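Local coordinates for protein hypoxanthine-guanine phosphoribosyltransferase (HGPRT) (Schistosoma mansoni, PDB 5IPF) that catalyses transfer of a phosphoribosyl group onto hypoxanthine or guanine, making IMP or GMP in purine salvage, at residues Tyr56-Asn61 against Phe206-Arg211; Asn74-Tyr79 against Arg112-Val117; Ile87-Val92 against Ala101-Gly106. One frame throughout, in Å; residues are numbered along the deposited sequence.

Interaction 1: Tyr56-Asn61 against Phe206-Arg211; sequences YVLIPN and FEVPNR
The backbones at Leu58-Ile59 and Phe206-Val208 run too far apart for strand pairing, with the CA atoms of Leu58 and Val208 8.6 Å apart. A classic beta bulge prepares the first segment: Leu58 and Ile59 both face Ile230 of the adjoining strand, the chain turns a corner at Leu58, and the CB atoms of both residues point toward Phe206-Arg211. Ile59 contributes most. Its CG1 lies beside the backbone N (chi1 -47°) and the chain then runs out extended, which sets CD1 over one face of the Phe206 ring. This is a CH-pi contact, with CD1 of Ile59 3.8 Å from the centroid of the Phe206 ring and displaced toward its CG end. The other branch covers the far end of the ring, Ile59 CG2 coming within 3.9 Å of Phe206 CZ, so one isoleucine spans the aromatic group lengthwise. Next to it, Leu58 CD2 meets Val208 CG1 at 3.9 Å, and that same CG1 also touches CD1 of Ile59, joining the two pairs into one apolar patch. Leu189 of strand 189-191 touches Ile59, Phe206 and Val208, while Ile64 of helix 61-81 packs on Ile59. The arrangement links the small antiparallel sheet containing strand 54-59 with strand 203-208 of the parallel sheet, consistent with the hood-on-core organisation of purine phosphoribosyltransferases.

Interaction 2: Asn74-Tyr79 against Arg112-Val117; sequences NIVDYY and RARGIV
Val76 meets Arg114 and Ile116 where helix 61-81 faces the loop that follows helix 97-112 and leads to strand 120-125, the returning connection of a beta-alpha-beta unit in the phosphoribosyltransferase fold. The compact part of the contact centres on Val76, whose CB is directed at the loop. Its CG1, anti to the backbone N at chi1 164°, meets the CD1 tip of Ile116 at 4.2 Å and also comes over one face of the Arg114 guanidinium, about 4.0 Å above its plane and displaced toward the rim. Valine and arginine approach from opposite directions, and the flat cationic group lies against the CG1 methyl of Val76. Leu107, Thr110 and Val111 of helix 97-112 also pack on Val76. The outer part, Asp77 and the end of Arg114, is partly exposed and has no salt bridge across it. Here the Asp77 side chain crosses the end of Arg114, and its methylene lies at the guanidinium edge, near the plane, with CB of Asp77 3.9 Å from NH1 of Arg114. The carboxylate is turned 53° from the guanidinium plane, and any attraction between the opposite charges is probably modest. Arg114 NH2 instead makes a weak hydrogen bond to Thr110 of the preceding helix, which ties the arginine back to its own side of the contact. At the end of that helix, just before the loop, Arg112 forms a salt bridge with Glu69 of the fourth subunit. On the solvent side the nearest approach of opposite charges is Asp77 OD2 to Arg114 NH2, at 4.2 Å.

Interaction 3: Ile87-Val92 against Ala101-Gly106; sequences ITLMCV and ADLVDG
Leu89, Val104 and Leu103 account for this contact, and a single methyl group, CD2 of Leu89, does all the touching on the strand side. Leu89 has the most surface buried of the three. Its CB points toward the helix, and with CG beside the backbone N (chi1 -77°) the side chain delivers CD2 to two consecutive helical residues. The nearer is Val104, whose CG2 lies 3.8 Å from CD2 of Leu89; the other is Leu103, whose CD2 lies 4.0 Å from that same methyl. The two helical methyls, Leu103 CD2 and Val104 CG2, stand 5.7 Å apart, so the directions from Leu89 CD2 to the two are nearly at right angles. This is the helix-on-strand packing of a beta-alpha-beta crossover, in which helix 97-112 covers the sheet between the parallel neighbours 87-92 and 120-125. Leu100 and Leu107, about one turn before and after Leu103 and Val104, also touch Leu89 and extend the apolar seam along the helix. Leu103 and Val104 serve different surroundings beyond this. The side chain of Leu103 also packs on Val158 of strand 154-159 and on Ser72 of helix 61-81. Val104, whose CB points neither at the strand nor away from it, additionally packs on Phe97 of the third subunit.

Overall arrangement
Helix 61-81 runs through all three contacts: it begins at Asn61 in interaction 1, carries segment 74-79 of interaction 2 and touches residues of interaction 3. The centres of interactions 1 and 2 nevertheless lie about 28 Å apart. Interactions 2 and 3 are closer, with centres about 14 Å apart, and touch directly: Tyr79 CD2 packs on Ile87 CD1 at 3.6 Å, and Ile75 CD1 on Leu103 CD1 at 4.0 Å. Interactions 1 and 3 both involve the parallel sheet and lie on opposite sides of the chain's centre, their own centres about 21 Å apart. Interaction 1 lies near the bound IMP, the side chain of Val208 being about 7 Å from the nucleotide.

Interaction 1: Tyr56-Asn61 against Phe206-Arg211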
ATOM      1  N   TYR A  56     -17.584  -3.530 -17.371  1.00 66.85           N
ATOM      2  CA  TYR A  56     -17.379  -3.989 -16.003  1.00 61.07           C
ATOM      3  C   TYR A  56     -15.889  -3.997 -15.691  1.00 58.89           C
ATOM      4  O   TYR A  56     -15.048  -3.747 -16.556  1.00 57.01           O
ATOM      5  CB  TYR A  56     -17.998  -5.373 -15.774  1.00 44.33           C
ATOM      6  CG  TYR A  56     -17.614  -6.426 -16.791  1.00 44.40           C
ATOM      7  CD1 TYR A  56     -16.414  -7.119 -16.689  1.00 44.00           C
ATOM      8  CD2 TYR A  56     -18.467  -6.745 -17.839  1.00 59.27           C
ATOM      9  CE1 TYR A  56     -16.066  -8.092 -17.610  1.00 50.58           C
ATOM     10  CE2 TYR A  56     -18.131  -7.716 -18.766  1.00 66.21           C
ATOM     11  CZ  TYR A  56     -16.931  -8.387 -18.647  1.00 63.46           C
ATOM     12  OH  TYR A  56     -16.596  -9.352 -19.571  1.00 63.91           O
ATOM     13  N   VAL A  57     -15.577  -4.274 -14.432  1.00 38.59           N
ATOM     14  CA  VAL A  57     -14.197  -4.410 -13.983  1.00 36.81           C
ATOM     15  C   VAL A  57     -13.810  -5.878 -14.059  1.00 35.55           C
ATOM     16  O   VAL A  57     -14.513  -6.740 -13.518  1.00 35.59           O
ATOM     17  CB  VAL A  57     -14.029  -3.873 -12.553  1.00 46.06           C
ATOM     18  CG1 VAL A  57     -12.605  -4.091 -12.079  1.00 34.77           C
ATOM     19  CG2 VAL A  57     -14.407  -2.403 -12.486  1.00 39.93           C
ATOM     20  N   LEU A  58     -12.696  -6.169 -14.732  1.00 34.75           N
ATOM     21  CA  LEU A  58     -12.243  -7.550 -14.859  1.00 33.91           C
ATOM     22  C   LEU A  58     -11.300  -7.933 -13.720  1.00 32.48           C
ATOM     23  O   LEU A  58     -11.566  -8.885 -12.980  1.00 34.44           O
ATOM     24  CB  LEU A  58     -11.568  -7.767 -16.219  1.00 34.20           C
ATOM     25  CG  LEU A  58     -11.448  -9.243 -16.611  1.00 38.85           C
ATOM     26  CD1 LEU A  58     -12.830  -9.857 -16.801  1.00 35.34           C
ATOM     27  CD2 LEU A  58     -10.596  -9.427 -17.856  1.00 36.38           C
ATOM     28  N   ILE A  59     -10.198  -7.204 -13.568  1.00 34.72           N
ATOM     29  CA  ILE A  59      -9.250  -7.468 -12.488  1.00 31.28           C
ATOM     30  C   ILE A  59      -9.040  -6.192 -11.682  1.00 30.79           C
ATOM     31  O   ILE A  59      -8.477  -5.217 -12.203  1.00 31.10           O
ATOM     32  CB  ILE A  59      -7.913  -8.001 -13.029  1.00 31.56           C
ATOM     33  CG1 ILE A  59      -8.150  -9.107 -14.058  1.00 32.66           C
ATOM     34  CG2 ILE A  59      -7.062  -8.539 -11.893  1.00 30.68           C
ATOM     35  CD1 ILE A  59      -6.879  -9.741 -14.572  1.00 30.25           C
ATOM     36  N   PRO A  60      -9.481  -6.143 -10.426  1.00 30.83           N
ATOM     37  CA  PRO A  60      -9.201  -4.967  -9.594  1.00 31.16           C
ATOM     38  C   PRO A  60      -7.711  -4.814  -9.331  1.00 30.38           C
ATOM     39  O   PRO A  60      -6.946  -5.781  -9.365  1.00 29.52           O
ATOM     40  CB  PRO A  60      -9.972  -5.254  -8.300  1.00 31.54           C
ATOM     41  CG  PRO A  60     -11.045  -6.210  -8.709  1.00 36.27           C
ATOM     42  CD  PRO A  60     -10.431  -7.063  -9.780  1.00 31.08           C
ATOM     43  N   ASN A  61      -7.310  -3.571  -9.056  1.00 30.98           N
ATOM     44  CA  ASN A  61      -5.894  -3.243  -8.901  1.00 31.38           C
ATOM     45  C   ASN A  61      -5.256  -4.049  -7.769  1.00 29.85           C
ATOM     46  O   ASN A  61      -4.195  -4.670  -7.944  1.00 42.31           O
ATOM     47  CB  ASN A  61      -5.759  -1.738  -8.660  1.00 31.85           C
ATOM     48  CG  ASN A  61      -4.328  -1.301  -8.461  1.00 42.49           C
ATOM     49  OD1 ASN A  61      -3.797  -1.374  -7.354  1.00 39.78           O
ATOM     50  ND2 ASN A  61      -3.697  -0.830  -9.531  1.00 49.36           N
ATOM     51  N   PHE A 206      -2.385 -13.478 -15.188  1.00 41.07           N
ATOM     52  CA  PHE A 206      -3.754 -13.934 -15.370  1.00 35.37           C
ATOM     53  C   PHE A 206      -3.966 -14.375 -16.809  1.00 37.26           C
ATOM     54  O   PHE A 206      -3.339 -13.853 -17.735  1.00 43.18           O
ATOM     55  CB  PHE A 206      -4.769 -12.831 -15.018  1.00 34.35           C
ATOM     56  CG  PHE A 206      -4.581 -12.242 -13.651  1.00 34.69           C
ATOM     57  CD1 PHE A 206      -3.707 -11.185 -13.451  1.00 31.43           C
ATOM     58  CD2 PHE A 206      -5.282 -12.740 -12.567  1.00 37.52           C
ATOM     59  CE1 PHE A 206      -3.531 -10.641 -12.194  1.00 25.53           C
ATOM     60  CE2 PHE A 206      -5.112 -12.201 -11.307  1.00 29.66           C
ATOM     61  CZ  PHE A 206      -4.237 -11.148 -11.121  1.00 31.99           C
ATOM     62  N   GLU A 207      -4.861 -15.345 -16.985  1.00 36.99           N
ATOM     63  CA  GLU A 207      -5.330 -15.769 -18.301  1.00 30.76           C
ATOM     64  C   GLU A 207      -6.770 -15.289 -18.446  1.00 38.51           C
ATOM     65  O   GLU A 207      -7.663 -15.764 -17.736  1.00 40.49           O
ATOM     66  CB  GLU A 207      -5.223 -17.283 -18.464  1.00 33.93           C
ATOM     67  CG  GLU A 207      -5.806 -17.802 -19.765  1.00 49.60           C
ATOM     68  CD  GLU A 207      -5.676 -19.305 -19.903  1.00 51.25           C
ATOM     69  OE1 GLU A 207      -4.539 -19.817 -19.812  1.00 64.16           O
ATOM     70  OE2 GLU A 207      -6.712 -19.976 -20.093  1.00 41.18           O
ATOM     71  N   VAL A 208      -6.992 -14.349 -19.360  1.00 31.46           N
ATOM     72  CA  VAL A 208      -8.275 -13.660 -19.474  1.00 37.38           C
ATOM     73  C   VAL A 208      -9.028 -14.139 -20.713  1.00 37.22           C
ATOM     74  O   VAL A 208      -8.405 -14.634 -21.664  1.00 39.84           O
ATOM     75  CB  VAL A 208      -8.075 -12.136 -19.508  1.00 31.44           C
ATOM     76  CG1 VAL A 208      -7.459 -11.656 -18.203  1.00 40.53           C
ATOM     77  CG2 VAL A 208      -7.208 -11.741 -20.695  1.00 32.27           C
ATOM     78  N   PRO A 209     -10.355 -14.022 -20.746  1.00 34.52           N
ATOM     79  CA  PRO A 209     -11.103 -14.387 -21.956  1.00 40.98           C
ATOM     80  C   PRO A 209     -10.738 -13.486 -23.126  1.00 44.79           C
ATOM     81  O   PRO A 209     -10.058 -12.469 -22.983  1.00 43.17           O
ATOM     82  CB  PRO A 209     -12.566 -14.202 -21.540  1.00 42.31           C
ATOM     83  CG  PRO A 209     -12.550 -14.305 -20.053  1.00 38.76           C
ATOM     84  CD  PRO A 209     -11.251 -13.702 -19.624  1.00 43.12           C
ATOM     85  N   ASN A 210     -11.217 -13.870 -24.310  1.00 53.72           N
ATOM     86  CA  ASN A 210     -10.863 -13.148 -25.528  1.00 41.09           C
ATOM     87  C   ASN A 210     -11.746 -11.921 -25.728  1.00 50.34           C
ATOM     88  O   ASN A 210     -12.365 -11.755 -26.785  1.00 62.75           O
ATOM     89  CB  ASN A 210     -10.946 -14.074 -26.745  1.00 43.49           C
ATOM     90  CG  ASN A 210     -10.254 -13.494 -27.968  1.00 67.87           C
ATOM     91  OD1 ASN A 210      -9.594 -12.458 -27.888  1.00 44.60           O
ATOM     92  ND2 ASN A 210     -10.398 -14.165 -29.105  1.00 71.67           N
ATOM     93  N   ARG A 211     -11.813 -11.061 -24.719  1.00 45.32           N
ATOM     94  CA  ARG A 211     -12.425  -9.748 -24.836  1.00 48.06           C
ATOM     95  C   ARG A 211     -11.347  -8.684 -24.682  1.00 40.31           C
ATOM     96  O   ARG A 211     -10.290  -8.924 -24.091  1.00 38.60           O
ATOM     97  CB  ARG A 211     -13.525  -9.552 -23.786  1.00 40.68           C
TER

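Interaction 2: Asn74-Tyr79 against Arg112-Val117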
ATOM      1  N   ASN A  74       8.182 -16.282  -7.307  1.00 47.98           N
ATOM      2  CA  ASN A  74       8.554 -17.262  -8.328  1.00 41.33           C
ATOM      3  C   ASN A  74       9.752 -16.790  -9.147  1.00 41.52           C
ATOM      4  O   ASN A  74      10.708 -17.546  -9.370  1.00 39.38           O
ATOM      5  CB  ASN A  74       7.361 -17.542  -9.244  1.00 36.38           C
ATOM      6  CG  ASN A  74       6.206 -18.198  -8.516  1.00 36.41           C
ATOM      7  OD1 ASN A  74       6.449 -18.886  -7.503  1.00 37.66           O
ATOM      8  ND2 ASN A  74       5.054 -18.029  -8.964  1.00 58.57           N
ATOM      9  N   ILE A  75       9.714 -15.542  -9.614  1.00 36.18           N
ATOM     10  CA  ILE A  75      10.816 -15.015 -10.417  1.00 36.87           C
ATOM     11  C   ILE A  75      12.108 -15.008  -9.606  1.00 51.08           C
ATOM     12  O   ILE A  75      13.173 -15.419 -10.091  1.00 43.04           O
ATOM     13  CB  ILE A  75      10.467 -13.611 -10.942  1.00 35.50           C
ATOM     14  CG1 ILE A  75       9.206 -13.661 -11.804  1.00 34.61           C
ATOM     15  CG2 ILE A  75      11.622 -13.035 -11.735  1.00 36.56           C
ATOM     16  CD1 ILE A  75       8.722 -12.297 -12.250  1.00 33.52           C
ATOM     17  N   VAL A  76      12.030 -14.561  -8.350  1.00 54.23           N
ATOM     18  CA  VAL A  76      13.238 -14.431  -7.539  1.00 38.91           C
ATOM     19  C   VAL A  76      13.882 -15.792  -7.316  1.00 41.04           C
ATOM     20  O   VAL A  76      15.081 -15.974  -7.565  1.00 55.93           O
ATOM     21  CB  VAL A  76      12.929 -13.723  -6.210  1.00 51.95           C
ATOM     22  CG1 VAL A  76      14.063 -13.947  -5.220  1.00 40.00           C
ATOM     23  CG2 VAL A  76      12.739 -12.242  -6.448  1.00 36.89           C
ATOM     24  N   ASP A  77      13.103 -16.777  -6.856  1.00 41.27           N
ATOM     25  CA  ASP A  77      13.733 -18.064  -6.574  1.00 61.77           C
ATOM     26  C   ASP A  77      14.094 -18.830  -7.845  1.00 55.45           C
ATOM     27  O   ASP A  77      14.952 -19.720  -7.786  1.00 57.46           O
ATOM     28  CB  ASP A  77      12.862 -18.923  -5.647  1.00 60.63           C
ATOM     29  CG  ASP A  77      11.438 -19.064  -6.125  1.00 61.28           C
ATOM     30  OD1 ASP A  77      11.221 -19.182  -7.346  1.00 67.66           O
ATOM     31  OD2 ASP A  77      10.530 -19.069  -5.266  1.00 66.90           O
ATOM     32  N   TYR A  78      13.493 -18.498  -8.993  1.00 43.80           N
ATOM     33  CA  TYR A  78      14.021 -19.024 -10.248  1.00 45.34           C
ATOM     34  C   TYR A  78      15.417 -18.474 -10.516  1.00 47.54           C
ATOM     35  O   TYR A  78      16.374 -19.232 -10.712  1.00 55.48           O
ATOM     36  CB  TYR A  78      13.096 -18.700 -11.421  1.00 47.75           C
ATOM     37  CG  TYR A  78      13.725 -19.073 -12.749  1.00 50.21           C
ATOM     38  CD1 TYR A  78      13.679 -20.379 -13.217  1.00 53.19           C
ATOM     39  CD2 TYR A  78      14.393 -18.126 -13.519  1.00 45.68           C
ATOM     40  CE1 TYR A  78      14.267 -20.732 -14.421  1.00 60.51           C
ATOM     41  CE2 TYR A  78      14.986 -18.470 -14.720  1.00 60.35           C
ATOM     42  CZ  TYR A  78      14.920 -19.773 -15.169  1.00 64.27           C
ATOM     43  OH  TYR A  78      15.507 -20.116 -16.367  1.00 52.03           O
ATOM     44  N   TYR A  79      15.547 -17.144 -10.536  1.00 44.93           N
ATOM     45  CA  TYR A  79      16.842 -16.535 -10.824  1.00 46.17           C
ATOM     46  C   TYR A  79      17.871 -16.773  -9.729  1.00 47.82           C
ATOM     47  O   TYR A  79      19.050 -16.472  -9.939  1.00 49.43           O
ATOM     48  CB  TYR A  79      16.679 -15.035 -11.065  1.00 44.42           C
ATOM     49  CG  TYR A  79      16.126 -14.702 -12.431  1.00 43.82           C
ATOM     50  CD1 TYR A  79      16.967 -14.594 -13.532  1.00 45.54           C
ATOM     51  CD2 TYR A  79      14.766 -14.504 -12.622  1.00 41.83           C
ATOM     52  CE1 TYR A  79      16.466 -14.294 -14.784  1.00 50.98           C
ATOM     53  CE2 TYR A  79      14.257 -14.203 -13.871  1.00 41.56           C
ATOM     54  CZ  TYR A  79      15.110 -14.097 -14.947  1.00 45.39           C
ATOM     55  OH  TYR A  79      14.608 -13.798 -16.192  1.00 43.40           O
ATOM     56  N   ARG A 112      14.297  -8.285  -0.238  1.00 52.18           N
ATOM     57  CA  ARG A 112      14.673  -7.633   1.010  1.00 49.89           C
ATOM     58  C   ARG A 112      14.382  -8.522   2.213  1.00 47.40           C
ATOM     59  O   ARG A 112      15.140  -8.519   3.189  1.00 50.19           O
ATOM     60  CB  ARG A 112      13.931  -6.305   1.131  1.00 49.35           C
ATOM     61  CG  ARG A 112      14.786  -5.128   1.546  1.00 47.50           C
ATOM     62  CD  ARG A 112      14.071  -3.840   1.193  1.00 46.16           C
ATOM     63  NE  ARG A 112      12.640  -3.936   1.468  1.00 51.69           N
ATOM     64  CZ  ARG A 112      11.695  -3.411   0.695  1.00 54.39           C
ATOM     65  NH1 ARG A 112      12.026  -2.761  -0.413  1.00 44.95           N
ATOM     66  NH2 ARG A 112      10.416  -3.547   1.021  1.00 57.18           N
ATOM     67  N   ALA A 113      13.295  -9.290   2.160  1.00 50.80           N
ATOM     68  CA  ALA A 113      12.883 -10.121   3.284  1.00 42.96           C
ATOM     69  C   ALA A 113      13.593 -11.467   3.334  1.00 49.15           C
ATOM     70  O   ALA A 113      13.294 -12.270   4.226  1.00 55.27           O
ATOM     71  CB  ALA A 113      11.369 -10.344   3.244  1.00 41.50           C
ATOM     72  N   ARG A 114      14.520 -11.740   2.416  1.00 46.40           N
ATOM     73  CA  ARG A 114      15.211 -13.020   2.391  1.00 53.67           C
ATOM     74  C   ARG A 114      16.721 -12.912   2.532  1.00 48.41           C
ATOM     75  O   ARG A 114      17.402 -13.944   2.498  1.00 63.10           O
ATOM     76  CB  ARG A 114      14.900 -13.775   1.093  1.00 63.58           C
ATOM     77  CG  ARG A 114      13.447 -14.201   0.931  1.00 51.69           C
ATOM     78  CD  ARG A 114      13.325 -15.368  -0.040  1.00 54.31           C
ATOM     79  NE  ARG A 114      12.278 -15.158  -1.034  1.00 52.11           N
ATOM     80  CZ  ARG A 114      12.121 -15.910  -2.120  1.00 61.02           C
ATOM     81  NH1 ARG A 114      12.949 -16.919  -2.355  1.00 58.74           N
ATOM     82  NH2 ARG A 114      11.143 -15.649  -2.977  1.00 62.36           N
ATOM     83  N   GLY A 115      17.268 -11.708   2.677  1.00 48.48           N
ATOM     84  CA  GLY A 115      18.707 -11.552   2.639  1.00 67.28           C
ATOM     85  C   GLY A 115      19.366 -11.906   1.322  1.00 62.61           C
ATOM     86  O   GLY A 115      20.597 -11.920   1.251  1.00 67.83           O
ATOM     87  N   ILE A 116      18.593 -12.189   0.272  1.00 48.32           N
ATOM     88  CA  ILE A 116      19.171 -12.581  -1.013  1.00 54.46           C
ATOM     89  C   ILE A 116      19.796 -11.370  -1.696  1.00 48.31           C
ATOM     90  O   ILE A 116      19.262 -10.255  -1.636  1.00 46.83           O
ATOM     91  CB  ILE A 116      18.093 -13.232  -1.903  1.00 55.80           C
ATOM     92  CG1 ILE A 116      17.626 -14.547  -1.273  1.00 47.55           C
ATOM     93  CG2 ILE A 116      18.588 -13.437  -3.350  1.00 60.99           C
ATOM     94  CD1 ILE A 116      16.429 -15.162  -1.952  1.00 62.91           C
ATOM     95  N   VAL A 117      20.935 -11.578  -2.352  1.00 57.73           N
ATOM     96  CA  VAL A 117      21.540 -10.557  -3.203  1.00 62.57           C
ATOM     97  C   VAL A 117      21.255 -10.950  -4.649  1.00 55.12           C
ATOM     98  O   VAL A 117      21.852 -11.892  -5.181  1.00 62.15           O
ATOM     99  CB  VAL A 117      23.046 -10.395  -2.945  1.00 52.76           C
ATOM    100  CG1 VAL A 117      23.602  -9.229  -3.770  1.00 53.04           C
ATOM    101  CG2 VAL A 117      23.310 -10.159  -1.472  1.00 53.99           C
TER

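Interaction 3: Ile87-Val92 against Ala101-Gly106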
ATOM      1  N   ILE A  87      20.352  -9.575 -13.465  1.00 78.33           N
ATOM      2  CA  ILE A  87      19.038  -9.745 -14.082  1.00 68.69           C
ATOM      3  C   ILE A  87      18.501  -8.369 -14.450  1.00 62.29           C
ATOM      4  O   ILE A  87      18.470  -7.466 -13.609  1.00 58.11           O
ATOM      5  CB  ILE A  87      18.050 -10.500 -13.167  1.00 63.27           C
ATOM      6  CG1 ILE A  87      16.633 -10.460 -13.744  1.00 66.58           C
ATOM      7  CG2 ILE A  87      18.074  -9.947 -11.751  1.00 61.50           C
ATOM      8  CD1 ILE A  87      15.576 -11.035 -12.811  1.00 63.40           C
ATOM      9  N   THR A  88      18.087  -8.205 -15.705  1.00 62.40           N
ATOM     10  CA  THR A  88      17.736  -6.900 -16.257  1.00 64.80           C
ATOM     11  C   THR A  88      16.281  -6.918 -16.712  1.00 72.27           C
ATOM     12  O   THR A  88      15.942  -7.591 -17.690  1.00 70.28           O
ATOM     13  CB  THR A  88      18.663  -6.535 -17.417  1.00 62.92           C
ATOM     14  OG1 THR A  88      20.018  -6.485 -16.951  1.00 92.03           O
ATOM     15  CG2 THR A  88      18.287  -5.183 -17.995  1.00 64.55           C
ATOM     16  N   LEU A  89      15.430  -6.170 -16.014  1.00 70.60           N
ATOM     17  CA  LEU A  89      14.029  -6.048 -16.397  1.00 53.48           C
ATOM     18  C   LEU A  89      13.897  -5.024 -17.518  1.00 46.40           C
ATOM     19  O   LEU A  89      14.251  -3.852 -17.344  1.00 46.81           O
ATOM     20  CB  LEU A  89      13.169  -5.640 -15.200  1.00 52.21           C
ATOM     21  CG  LEU A  89      12.808  -6.689 -14.145  1.00 59.55           C
ATOM     22  CD1 LEU A  89      14.000  -7.027 -13.264  1.00 60.33           C
ATOM     23  CD2 LEU A  89      11.636  -6.204 -13.301  1.00 66.90           C
ATOM     24  N   MET A  90      13.392  -5.465 -18.667  1.00 46.02           N
ATOM     25  CA  MET A  90      13.155  -4.595 -19.812  1.00 59.50           C
ATOM     26  C   MET A  90      11.659  -4.358 -19.959  1.00 55.66           C
ATOM     27  O   MET A  90      10.907  -5.291 -20.251  1.00 42.56           O
ATOM     28  CB  MET A  90      13.724  -5.198 -21.095  1.00 55.72           C
ATOM     29  CG  MET A  90      13.241  -4.498 -22.353  1.00 58.26           C
ATOM     30  SD  MET A  90      13.984  -5.156 -23.855  1.00 67.44           S
ATOM     31  CE  MET A  90      15.664  -4.567 -23.680  1.00 68.29           C
ATOM     32  N   CYS A  91      11.233  -3.114 -19.776  1.00 48.65           N
ATOM     33  CA  CYS A  91       9.820  -2.765 -19.835  1.00 58.65           C
ATOM     34  C   CYS A  91       9.454  -2.332 -21.250  1.00 44.54           C
ATOM     35  O   CYS A  91      10.095  -1.440 -21.821  1.00 48.04           O
ATOM     36  CB  CYS A  91       9.503  -1.653 -18.836  1.00 75.09           C
ATOM     37  SG  CYS A  91       7.775  -1.132 -18.808  1.00 80.32           S
ATOM     38  N   VAL A  92       8.432  -2.970 -21.817  1.00 46.10           N
ATOM     39  CA  VAL A  92       7.848  -2.501 -23.071  1.00 54.99           C
ATOM     40  C   VAL A  92       6.966  -1.304 -22.742  1.00 60.77           C
ATOM     41  O   VAL A  92       5.954  -1.440 -22.048  1.00 51.63           O
ATOM     42  CB  VAL A  92       7.053  -3.612 -23.769  1.00 46.36           C
ATOM     43  CG1 VAL A  92       6.702  -3.207 -25.195  1.00 49.83           C
ATOM     44  CG2 VAL A  92       7.841  -4.911 -23.757  1.00 46.50           C
ATOM     45  N   ALA A 101       6.208  -1.222 -12.382  1.00 46.32           N
ATOM     46  CA  ALA A 101       6.398  -0.552 -11.099  1.00 34.67           C
ATOM     47  C   ALA A 101       5.995  -1.458  -9.943  1.00 46.09           C
ATOM     48  O   ALA A 101       6.768  -1.662  -8.997  1.00 49.50           O
ATOM     49  CB  ALA A 101       5.609   0.757 -11.070  1.00 35.75           C
ATOM     50  N   ASP A 102       4.788  -2.027 -10.007  1.00 32.09           N
ATOM     51  CA  ASP A 102       4.350  -2.918  -8.938  1.00 36.96           C
ATOM     52  C   ASP A 102       5.183  -4.193  -8.894  1.00 41.39           C
ATOM     53  O   ASP A 102       5.461  -4.718  -7.804  1.00 30.38           O
ATOM     54  CB  ASP A 102       2.866  -3.244  -9.102  1.00 43.32           C
ATOM     55  CG  ASP A 102       1.982  -2.015  -8.959  1.00 52.53           C
ATOM     56  OD1 ASP A 102       2.321  -1.130  -8.146  1.00 59.28           O
ATOM     57  OD2 ASP A 102       0.950  -1.932  -9.659  1.00 52.57           O
ATOM     58  N   LEU A 103       5.604  -4.699 -10.058  1.00 37.37           N
ATOM     59  CA  LEU A 103       6.448  -5.890 -10.079  1.00 40.58           C
ATOM     60  C   LEU A 103       7.793  -5.627  -9.413  1.00 44.72           C
ATOM     61  O   LEU A 103       8.287  -6.461  -8.648  1.00 31.55           O
ATOM     62  CB  LEU A 103       6.655  -6.369 -11.515  1.00 48.62           C
ATOM     63  CG  LEU A 103       7.628  -7.544 -11.669  1.00 31.52           C
ATOM     64  CD1 LEU A 103       7.050  -8.810 -11.051  1.00 30.85           C
ATOM     65  CD2 LEU A 103       7.995  -7.765 -13.130  1.00 32.43           C
ATOM     66  N   VAL A 104       8.404  -4.476  -9.700  1.00 38.43           N
ATOM     67  CA  VAL A 104       9.675  -4.124  -9.071  1.00 36.96           C
ATOM     68  C   VAL A 104       9.486  -3.932  -7.572  1.00 41.05           C
ATOM     69  O   VAL A 104      10.350  -4.307  -6.769  1.00 41.79           O
ATOM     70  CB  VAL A 104      10.272  -2.872  -9.743  1.00 40.41           C
ATOM     71  CG1 VAL A 104      11.323  -2.226  -8.856  1.00 36.34           C
ATOM     72  CG2 VAL A 104      10.873  -3.234 -11.093  1.00 46.42           C
ATOM     73  N   ASP A 105       8.350  -3.354  -7.171  1.00 32.96           N
ATOM     74  CA  ASP A 105       8.011  -3.258  -5.753  1.00 32.99           C
ATOM     75  C   ASP A 105       8.042  -4.632  -5.091  1.00 32.43           C
ATOM     76  O   ASP A 105       8.735  -4.846  -4.086  1.00 47.57           O
ATOM     77  CB  ASP A 105       6.631  -2.611  -5.598  1.00 46.12           C
ATOM     78  CG  ASP A 105       6.526  -1.720  -4.369  1.00 58.28           C
ATOM     79  OD1 ASP A 105       6.270  -2.243  -3.262  1.00 65.04           O
ATOM     80  OD2 ASP A 105       6.678  -0.489  -4.516  1.00 66.46           O
ATOM     81  N   GLY A 106       7.295  -5.583  -5.655  1.00 36.81           N
ATOM     82  CA  GLY A 106       7.260  -6.917  -5.078  1.00 35.94           C
ATOM     83  C   GLY A 106       8.609  -7.611  -5.099  1.00 42.30           C
ATOM     84  O   GLY A 106       8.964  -8.321  -4.155  1.00 43.20           O
TER